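Local coordinates for protein ribonucleoside-diphosphate reductase subunit beta (Bacillus halodurans C-125, PDB 2RCC) that probably serves as the iron-binding, radical-generating beta subunit of a class I ribonucleotide reductase, which makes deoxyribonucleotides from ribonucleotides, at residues W53-I58 with E119-Q124; L84-D89 with S125-L130. One frame throughout, in Å; residues are numbered along the deposited sequence. Where two conformers were deposited one is given.

Contact 1. Residues W53-I58 with E119-Q124; sequences WTPFEI and EVVHNQ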
ATOM      1  N   TRP A  53     -11.582   6.494   3.896  1.00 22.88           N
ATOM      2  CA  TRP A  53     -11.849   7.691   4.692  1.00 21.96           C
ATOM      3  C   TRP A  53     -10.525   8.411   4.918  1.00 21.76           C
ATOM      4  O   TRP A  53      -9.467   7.809   4.799  1.00 18.31           O
ATOM      5  CB  TRP A  53     -12.516   7.348   6.063  1.00 21.80           C
ATOM      6  CG  TRP A  53     -11.640   6.571   6.975  1.00 15.41           C
ATOM      7  CD1 TRP A  53     -11.490   5.220   6.983  1.00 20.53           C
ATOM      8  CD2 TRP A  53     -10.724   7.075   7.969  1.00 17.62           C
ATOM      9  NE1 TRP A  53     -10.552   4.854   7.902  1.00 21.43           N
ATOM     10  CE2 TRP A  53     -10.068   5.963   8.527  1.00 19.27           C
ATOM     11  CE3 TRP A  53     -10.405   8.352   8.449  1.00 23.38           C
ATOM     12  CZ2 TRP A  53      -9.143   6.080   9.538  1.00 22.03           C
ATOM     13  CZ3 TRP A  53      -9.466   8.461   9.481  1.00 20.51           C
ATOM     14  CH2 TRP A  53      -8.833   7.335   9.980  1.00 20.98           C
ATOM     15  N   THR A  54     -10.578   9.704   5.197  1.00 20.66           N
ATOM     16  CA  THR A  54      -9.381  10.431   5.589  1.00 21.55           C
ATOM     17  C   THR A  54      -9.771  11.334   6.742  1.00 20.53           C
ATOM     18  O   THR A  54     -10.927  11.699   6.887  1.00 16.90           O
ATOM     19  CB  THR A  54      -8.704  11.307   4.455  1.00 22.01           C
ATOM     20  OG1 THR A  54      -9.397  12.540   4.302  1.00 25.35           O
ATOM     21  CG2 THR A  54      -8.593  10.526   3.146  1.00 25.32           C
ATOM     22  N   PRO A  55      -8.808  11.709   7.566  1.00 20.45           N
ATOM     23  CA  PRO A  55      -9.191  12.616   8.668  1.00 21.88           C
ATOM     24  C   PRO A  55      -9.672  14.003   8.242  1.00 21.61           C
ATOM     25  O   PRO A  55     -10.339  14.663   9.009  1.00 20.68           O
ATOM     26  CB  PRO A  55      -7.909  12.701   9.494  1.00 23.72           C
ATOM     27  CG  PRO A  55      -6.831  12.369   8.543  1.00 21.60           C
ATOM     28  CD  PRO A  55      -7.382  11.350   7.616  1.00 19.79           C
ATOM     29  N   PHE A  56      -9.405  14.408   7.002  1.00 22.14           N
ATOM     30  CA  PHE A  56      -9.794  15.706   6.519  1.00 22.98           C
ATOM     31  C   PHE A  56     -11.294  15.884   6.323  1.00 22.63           C
ATOM     32  O   PHE A  56     -11.736  17.007   6.169  1.00 24.45           O
ATOM     33  CB  PHE A  56      -9.014  16.063   5.228  1.00 23.32           C
ATOM     34  CG  PHE A  56      -7.522  16.057   5.427  1.00 25.91           C
ATOM     35  CD1 PHE A  56      -6.899  17.087   6.103  1.00 27.14           C
ATOM     36  CD2 PHE A  56      -6.747  14.981   5.004  1.00 23.72           C
ATOM     37  CE1 PHE A  56      -5.509  17.077   6.325  1.00 30.74           C
ATOM     38  CE2 PHE A  56      -5.368  14.967   5.219  1.00 31.43           C
ATOM     39  CZ  PHE A  56      -4.750  16.028   5.881  1.00 31.61           C
ATOM     40  N   GLU A  57     -12.060  14.803   6.325  1.00 24.20           N
ATOM     41  CA  GLU A  57     -13.499  14.853   6.230  1.00 26.67           C
ATOM     42  C   GLU A  57     -14.139  15.068   7.632  1.00 27.26           C
ATOM     43  O   GLU A  57     -15.336  15.284   7.716  1.00 24.65           O
ATOM     44  CB  GLU A  57     -14.021  13.539   5.578  1.00 30.13           C
ATOM     45  CG  GLU A  57     -14.135  12.290   6.508  1.00 29.68           C
ATOM     46  CD  GLU A  57     -14.309  10.935   5.763  1.00 34.01           C
ATOM     47  OE1 GLU A  57     -13.560  10.626   4.782  1.00 25.46           O
ATOM     48  OE2 GLU A  57     -15.191  10.158   6.199  1.00 43.45           O
ATOM     49  N   ILE A  58     -13.339  15.030   8.707  1.00 25.03           N
ATOM     50  CA  ILE A  58     -13.831  15.150  10.092  1.00 25.50           C
ATOM     51  C   ILE A  58     -13.473  16.514  10.698  1.00 25.67           C
ATOM     52  O   ILE A  58     -12.297  16.874  10.815  1.00 24.48           O
ATOM     53  CB  ILE A  58     -13.285  13.991  10.926  1.00 25.98           C
ATOM     54  CG1 ILE A  58     -13.937  12.689  10.427  1.00 29.29           C
ATOM     55  CG2 ILE A  58     -13.572  14.213  12.419  1.00 25.40           C
ATOM     56  CD1 ILE A  58     -13.340  11.469  10.979  1.00 40.23           C
ATOM     57  N   GLU A 119      -2.264   2.263   7.600  1.00 18.23           N
ATOM     58  CA  GLU A 119      -1.484   2.624   8.799  1.00 17.47           C
ATOM     59  C   GLU A 119      -0.921   4.044   8.718  1.00 18.38           C
ATOM     60  O   GLU A 119      -0.914   4.755   9.745  1.00 15.49           O
ATOM     61  CB  GLU A 119      -0.340   1.650   9.065  1.00 20.93           C
ATOM     62  CG  GLU A 119      -0.748   0.178   9.313  1.00 35.66           C
ATOM     63  CD  GLU A 119      -1.724  -0.019  10.469  1.00 52.69           C
ATOM     64  OE1 GLU A 119      -1.649   0.742  11.471  1.00 63.78           O
ATOM     65  OE2 GLU A 119      -2.556  -0.955  10.375  1.00 65.09           O
ATOM     66  N   VAL A 120      -0.452   4.453   7.525  1.00 20.16           N
ATOM     67  CA  VAL A 120      -0.001   5.819   7.273  1.00 18.01           C
ATOM     68  C   VAL A 120      -1.112   6.805   7.603  1.00 18.79           C
ATOM     69  O   VAL A 120      -0.890   7.779   8.325  1.00 14.76           O
ATOM     70  CB  VAL A 120       0.504   6.039   5.813  1.00 19.34           C
ATOM     71  CG1 VAL A 120       0.612   7.525   5.507  1.00 17.98           C
ATOM     72  CG2 VAL A 120       1.879   5.336   5.578  1.00 16.63           C
ATOM     73  N   VAL A 121      -2.301   6.546   7.080  1.00 17.21           N
ATOM     74  CA  VAL A 121      -3.450   7.389   7.336  1.00 14.96           C
ATOM     75  C   VAL A 121      -3.906   7.384   8.831  1.00 16.14           C
ATOM     76  O   VAL A 121      -4.235   8.457   9.384  1.00 16.44           O
ATOM     77  CB  VAL A 121      -4.634   7.078   6.412  1.00 16.46           C
ATOM     78  CG1 VAL A 121      -5.822   7.990   6.777  1.00 12.99           C
ATOM     79  CG2 VAL A 121      -4.233   7.288   4.916  1.00 13.98           C
ATOM     80  N   HIS A 122      -3.841   6.217   9.474  1.00 17.46           N
ATOM     81  CA  HIS A 122      -4.132   6.115  10.917  1.00 16.44           C
ATOM     82  C   HIS A 122      -3.153   6.987  11.705  1.00 18.00           C
ATOM     83  O   HIS A 122      -3.569   7.781  12.539  1.00 16.72           O
ATOM     84  CB  HIS A 122      -4.088   4.674  11.459  1.00 15.20           C
ATOM     85  CG  HIS A 122      -5.081   3.744  10.815  1.00  8.20           C
ATOM     86  ND1 HIS A 122      -5.055   2.377  10.991  1.00 13.94           N
ATOM     87  CD2 HIS A 122      -6.101   3.994   9.959  1.00 14.74           C
ATOM     88  CE1 HIS A 122      -6.040   1.827  10.301  1.00 15.40           C
ATOM     89  NE2 HIS A 122      -6.702   2.791   9.679  1.00 10.20           N
ATOM     90  N   ASN A 123      -1.870   6.867  11.423  1.00 19.15           N
ATOM     91  CA  ASN A 123      -0.881   7.678  12.134  1.00 20.58           C
ATOM     92  C   ASN A 123      -1.078   9.190  11.944  1.00 21.13           C
ATOM     93  O   ASN A 123      -1.000   9.970  12.913  1.00 21.03           O
ATOM     94  CB  ASN A 123       0.540   7.270  11.776  1.00 25.17           C
ATOM     95  CG  ASN A 123       1.573   7.967  12.664  1.00 35.14           C
ATOM     96  OD1 ASN A 123       1.662   7.718  13.885  1.00 49.57           O
ATOM     97  ND2 ASN A 123       2.334   8.863  12.063  1.00 41.60           N
ATOM     98  N   GLN A 124      -1.370   9.608  10.723  1.00 19.40           N
ATOM     99  CA  GLN A 124      -1.651  11.021  10.455  1.00 19.57           C
ATOM    100  C   GLN A 124      -2.950  11.526  11.154  1.00 19.22           C
ATOM    101  O   GLN A 124      -3.040  12.708  11.527  1.00 19.20           O
ATOM    102  CB  GLN A 124      -1.654  11.270   8.940  1.00 22.41           C
ATOM    103  CG  GLN A 124      -1.952  12.707   8.521  1.00 21.90           C
ATOM    104  CD  GLN A 124      -3.343  12.901   7.990  1.00 22.83           C
ATOM    105  OE1 GLN A 124      -3.893  12.036   7.284  1.00 25.10           O
ATOM    106  NE2 GLN A 124      -3.892  14.085   8.229  1.00 23.13           N
TER

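Contact 2. Residues L84-D89 with S125-L130; sequences LLAFLD and SYSYVL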
ATOM      1  N   LEU A  84       0.536   9.128  22.696  1.00 25.89           N
ATOM      2  CA  LEU A  84       1.228   7.855  22.514  1.00 25.89           C
ATOM      3  C   LEU A  84       0.924   7.281  21.136  1.00 27.60           C
ATOM      4  O   LEU A  84       1.837   6.841  20.427  1.00 24.96           O
ATOM      5  CB  LEU A  84       0.807   6.823  23.567  1.00 25.03           C
ATOM      6  CG  LEU A  84       1.545   5.480  23.491  1.00 27.22           C
ATOM      7  CD1 LEU A  84       3.070   5.649  23.513  1.00 32.09           C
ATOM      8  CD2 LEU A  84       1.086   4.592  24.578  1.00 22.93           C
ATOM      9  N   LEU A  85      -0.366   7.249  20.791  1.00 23.26           N
ATOM     10  CA  LEU A  85      -0.803   6.769  19.471  1.00 25.05           C
ATOM     11  C   LEU A  85      -0.134   7.553  18.330  1.00 22.78           C
ATOM     12  O   LEU A  85       0.304   6.944  17.355  1.00 26.80           O
ATOM     13  CB  LEU A  85      -2.336   6.801  19.350  1.00 22.16           C
ATOM     14  CG  LEU A  85      -3.057   5.750  20.214  1.00 25.80           C
ATOM     15  CD1 LEU A  85      -4.557   6.026  20.267  1.00 17.19           C
ATOM     16  CD2 LEU A  85      -2.790   4.356  19.711  1.00 23.01           C
ATOM     17  N   ALA A  86      -0.044   8.876  18.471  1.00 17.92           N
ATOM     18  CA  ALA A  86       0.645   9.725  17.502  1.00 18.31           C
ATOM     19  C   ALA A  86       2.158   9.470  17.521  1.00 18.84           C
ATOM     20  O   ALA A  86       2.774   9.445  16.470  1.00 17.04           O
ATOM     21  CB  ALA A  86       0.346  11.190  17.771  1.00 17.32           C
ATOM     22  N   PHE A  87       2.729   9.254  18.711  1.00 21.43           N
ATOM     23  CA  PHE A  87       4.182   9.011  18.913  1.00 21.34           C
ATOM     24  C   PHE A  87       4.697   7.688  18.374  1.00 22.05           C
ATOM     25  O   PHE A  87       5.838   7.635  17.958  1.00 22.76           O
ATOM     26  CB  PHE A  87       4.534   9.082  20.428  1.00 23.14           C
ATOM     27  CG  PHE A  87       6.005   8.818  20.768  1.00 21.91           C
ATOM     28  CD1 PHE A  87       6.935   9.842  20.743  1.00 25.90           C
ATOM     29  CD2 PHE A  87       6.445   7.539  21.124  1.00 25.72           C
ATOM     30  CE1 PHE A  87       8.281   9.599  21.045  1.00 23.68           C
ATOM     31  CE2 PHE A  87       7.784   7.295  21.426  1.00 19.39           C
ATOM     32  CZ  PHE A  87       8.697   8.328  21.390  1.00 22.07           C
ATOM     33  N   LEU A  88       3.888   6.634  18.404  1.00 23.40           N
ATOM     34  CA  LEU A  88       4.336   5.294  17.989  1.00 28.73           C
ATOM     35  C   LEU A  88       4.861   5.161  16.549  1.00 31.23           C
ATOM     36  O   LEU A  88       5.614   4.220  16.278  1.00 32.95           O
ATOM     37  CB  LEU A  88       3.279   4.205  18.294  1.00 27.08           C
ATOM     38  CG  LEU A  88       3.142   3.801  19.768  1.00 28.33           C
ATOM     39  CD1 LEU A  88       2.008   2.859  19.890  1.00 28.95           C
ATOM     40  CD2 LEU A  88       4.402   3.185  20.365  1.00 21.36           C
ATOM     41  N   ASP A  89       4.496   6.068  15.641  1.00 33.73           N
ATOM     42  CA  ASP A  89       5.125   6.074  14.310  1.00 36.63           C
ATOM     43  C   ASP A  89       6.655   6.179  14.448  1.00 39.53           C
ATOM     44  O   ASP A  89       7.373   5.436  13.787  1.00 41.08           O
ATOM     45  CB  ASP A  89       4.655   7.255  13.473  1.00 37.08           C
ATOM     46  N   SER A 125      -3.941  10.644  11.282  1.00 17.36           N
ATOM     47  CA  SER A 125      -5.189  10.955  11.957  0.50 16.65           C
ATOM     48  C   SER A 125      -4.947  11.203  13.451  1.00 16.08           C
ATOM     49  O   SER A 125      -5.588  12.051  14.053  1.00 15.77           O
ATOM     50  CB  SER A 125      -6.209   9.824  11.747  0.50 16.54           C
ATOM     51  OG  SER A 125      -6.451   9.593  10.370  0.50 14.38           O
ATOM     52  N   TYR A 126      -4.025  10.447  14.065  1.00 14.95           N
ATOM     53  CA  TYR A 126      -3.717  10.682  15.475  1.00 16.17           C
ATOM     54  C   TYR A 126      -3.080  12.081  15.659  1.00 17.44           C
ATOM     55  O   TYR A 126      -3.457  12.828  16.564  1.00 19.64           O
ATOM     56  CB  TYR A 126      -2.799   9.624  16.074  1.00 16.55           C
ATOM     57  CG  TYR A 126      -3.376   8.233  16.122  1.00 12.73           C
ATOM     58  CD1 TYR A 126      -4.611   7.980  16.679  1.00 16.34           C
ATOM     59  CD2 TYR A 126      -2.660   7.155  15.613  1.00 12.73           C
ATOM     60  CE1 TYR A 126      -5.152   6.675  16.675  1.00 16.85           C
ATOM     61  CE2 TYR A 126      -3.166   5.874  15.630  1.00 14.79           C
ATOM     62  CZ  TYR A 126      -4.400   5.628  16.171  1.00 19.35           C
ATOM     63  OH  TYR A 126      -4.872   4.335  16.186  1.00 19.64           O
ATOM     64  N   SER A 127      -2.136  12.423  14.805  1.00 17.14           N
ATOM     65  CA  SER A 127      -1.546  13.766  14.800  1.00 19.26           C
ATOM     66  C   SER A 127      -2.556  14.847  14.574  1.00 18.05           C
ATOM     67  O   SER A 127      -2.466  15.896  15.164  1.00 19.53           O
ATOM     68  CB  SER A 127      -0.463  13.907  13.721  1.00 21.50           C
ATOM     69  OG  SER A 127       0.603  13.042  14.044  1.00 33.96           O
ATOM     70  N   TYR A 128      -3.463  14.613  13.645  1.00 18.49           N
ATOM     71  CA  TYR A 128      -4.541  15.550  13.315  1.00 18.48           C
ATOM     72  C   TYR A 128      -5.443  15.884  14.532  1.00 19.01           C
ATOM     73  O   TYR A 128      -5.829  17.047  14.737  1.00 17.76           O
ATOM     74  CB  TYR A 128      -5.342  14.936  12.161  1.00 19.77           C
ATOM     75  CG  TYR A 128      -6.515  15.702  11.615  1.00 22.24           C
ATOM     76  CD1 TYR A 128      -6.388  16.509  10.468  1.00 25.01           C
ATOM     77  CD2 TYR A 128      -7.777  15.542  12.167  1.00 15.81           C
ATOM     78  CE1 TYR A 128      -7.495  17.184   9.940  1.00 26.90           C
ATOM     79  CE2 TYR A 128      -8.887  16.221  11.661  1.00 20.07           C
ATOM     80  CZ  TYR A 128      -8.748  17.029  10.548  1.00 28.58           C
ATOM     81  OH  TYR A 128      -9.870  17.668  10.026  1.00 23.23           O
ATOM     82  N   VAL A 129      -5.788  14.865  15.313  1.00 16.24           N
ATOM     83  CA  VAL A 129      -6.556  15.047  16.535  1.00 15.47           C
ATOM     84  C   VAL A 129      -5.717  15.875  17.535  1.00 19.54           C
ATOM     85  O   VAL A 129      -6.169  16.901  18.037  1.00 18.10           O
ATOM     86  CB  VAL A 129      -6.985  13.688  17.164  1.00 17.83           C
ATOM     87  CG1 VAL A 129      -7.567  13.866  18.583  1.00 12.65           C
ATOM     88  CG2 VAL A 129      -7.983  12.956  16.273  1.00 16.24           C
ATOM     89  N   LEU A 130      -4.482  15.454  17.793  1.00 22.40           N
ATOM     90  CA  LEU A 130      -3.626  16.147  18.753  1.00 22.77           C
ATOM     91  C   LEU A 130      -3.378  17.638  18.364  1.00 23.37           C
ATOM     92  O   LEU A 130      -3.546  18.539  19.201  1.00 23.23           O
ATOM     93  CB  LEU A 130      -2.335  15.352  18.937  1.00 26.52           C
ATOM     94  CG  LEU A 130      -1.388  15.735  20.067  1.00 22.87           C
ATOM     95  CD1 LEU A 130      -2.080  15.647  21.403  1.00 20.65           C
ATOM     96  CD2 LEU A 130      -0.128  14.889  20.033  1.00 30.29           C
TER

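Contact 1. Residues W53-I58 with E119-Q124
Trp-53 reaches helix 106-133 from the loop between helices 41-50 and 61-66 of the ferritin-like helical bundle, and meets His-122, a probable iron ligand. Its CZ2 lies 3.7 Å from His-122 CD2; the two rings come together rim to rim, with planes only 14° apart and neither over the face of the other. They are joined through a third residue: Trp-53 NE1 and His-122 NE2 both hydrogen-bond Asp-219 OD2 on helix 207-237. This Trp-Asp-His chain is as in other class I small subunits, where it is held to be part of the radical-transfer route. Val-121 CG1 closes over one face of the indole. Placed anti to the backbone N (chi1 178°), that methyl points out at the loop.

Thr-54 shapes the turn that follows. Its OG1 accepts the N-H of Phe-56 in an ST turn, while its own N-H bonds Glu-57 OE1 at 3.1 Å, from above the carboxylate plane. The chain then enters the 3-10 turn 55-57. Pro-55 drops its ring onto the helix, with CD 3.8 Å from Val-121 CG1. Pro-55 CG lies against the Gln-124 amide, 3.2 Å from OE1 and close to NE2 as well. The amide oxygen is satisfied by Tyr-45 OH of the second subunit, which places this end of the contact at the dimer interface. Beyond Pro-55, Phe-56 meets the amide nitrogen: ring and amide planes are 15° apart, and Gln-124 NE2 comes to 3.2 Å from Phe-56 CZ.

Contact 2. Residues L84-D89 with S125-L130
Leu-85 and Tyr-126 pack where helix 72-87 meets helix 106-133 in the ferritin-like bundle, and Tyr-126 is probably the active-site tyrosine, the radical-bearing residue of this family. Tyr-126 gives the most surface to the contact. One face of its ring rests on Leu-85: CB of the leucine stands 3.6 Å from the ring centroid and just 7° off the normal, a CH-pi contact over the middle of that face. The rest of the leucine continues along the ring toward the phenol end, with Leu-85 CD1 3.7 Å from Tyr-126 CE1 and Leu-85 CD2 4.1 Å from Tyr-126 OH. The main chain takes part as well, since the carbonyl oxygen Leu-85 O lies 3.4 Å from Tyr-126 CD2. With CG of the tyrosine anti to its carbonyl carbon (chi1 -64°), the ring runs back toward the start of its helix and so lies along Leu-85.

Ala-86 is the point of closest backbone approach, its CA lying 4.9 Å from that of Tyr-126. Having a methyl alone, it lets the helices come this near: Ala-86 CB sits 3.9 Å from Tyr-126 CB, touches Ser-127 around its N and OG, and meets Leu-130 CD2 more loosely. Ile-82, one turn earlier on helix 72-87, and Ile-216 of helix 207-237 add further aliphatic packing to Tyr-126.

The two segments join by van der Waals packing, mostly aliphatic, with no hydrogen bond between them. Aliphatic groups cover one ring face and extend to the phenol oxygen, an environment consistent with the hydrophobic surroundings in which a tyrosyl radical is kept in this family.

Contacts 1 and 2 use consecutive six-residue pieces of helix 106-133, and their centres are 10 Å apart. One brings the 53-58 loop to the helix, the other brings helix 72-87. Tyr-128 ties them together, since its OH lies 2.7 Å from Ile-58 O, a probable hydrogen bond. Ser-125 also packs against Trp-53 and Pro-55. The probable diiron site draws on both contacts: Glu-119 and His-122 come from contact 1, and Asp-89, modelled only to CB, from contact 2. Between side chains, Tyr-126 is about 4 Å from His-122 and about 6 Å from Glu-220, another probable iron ligand.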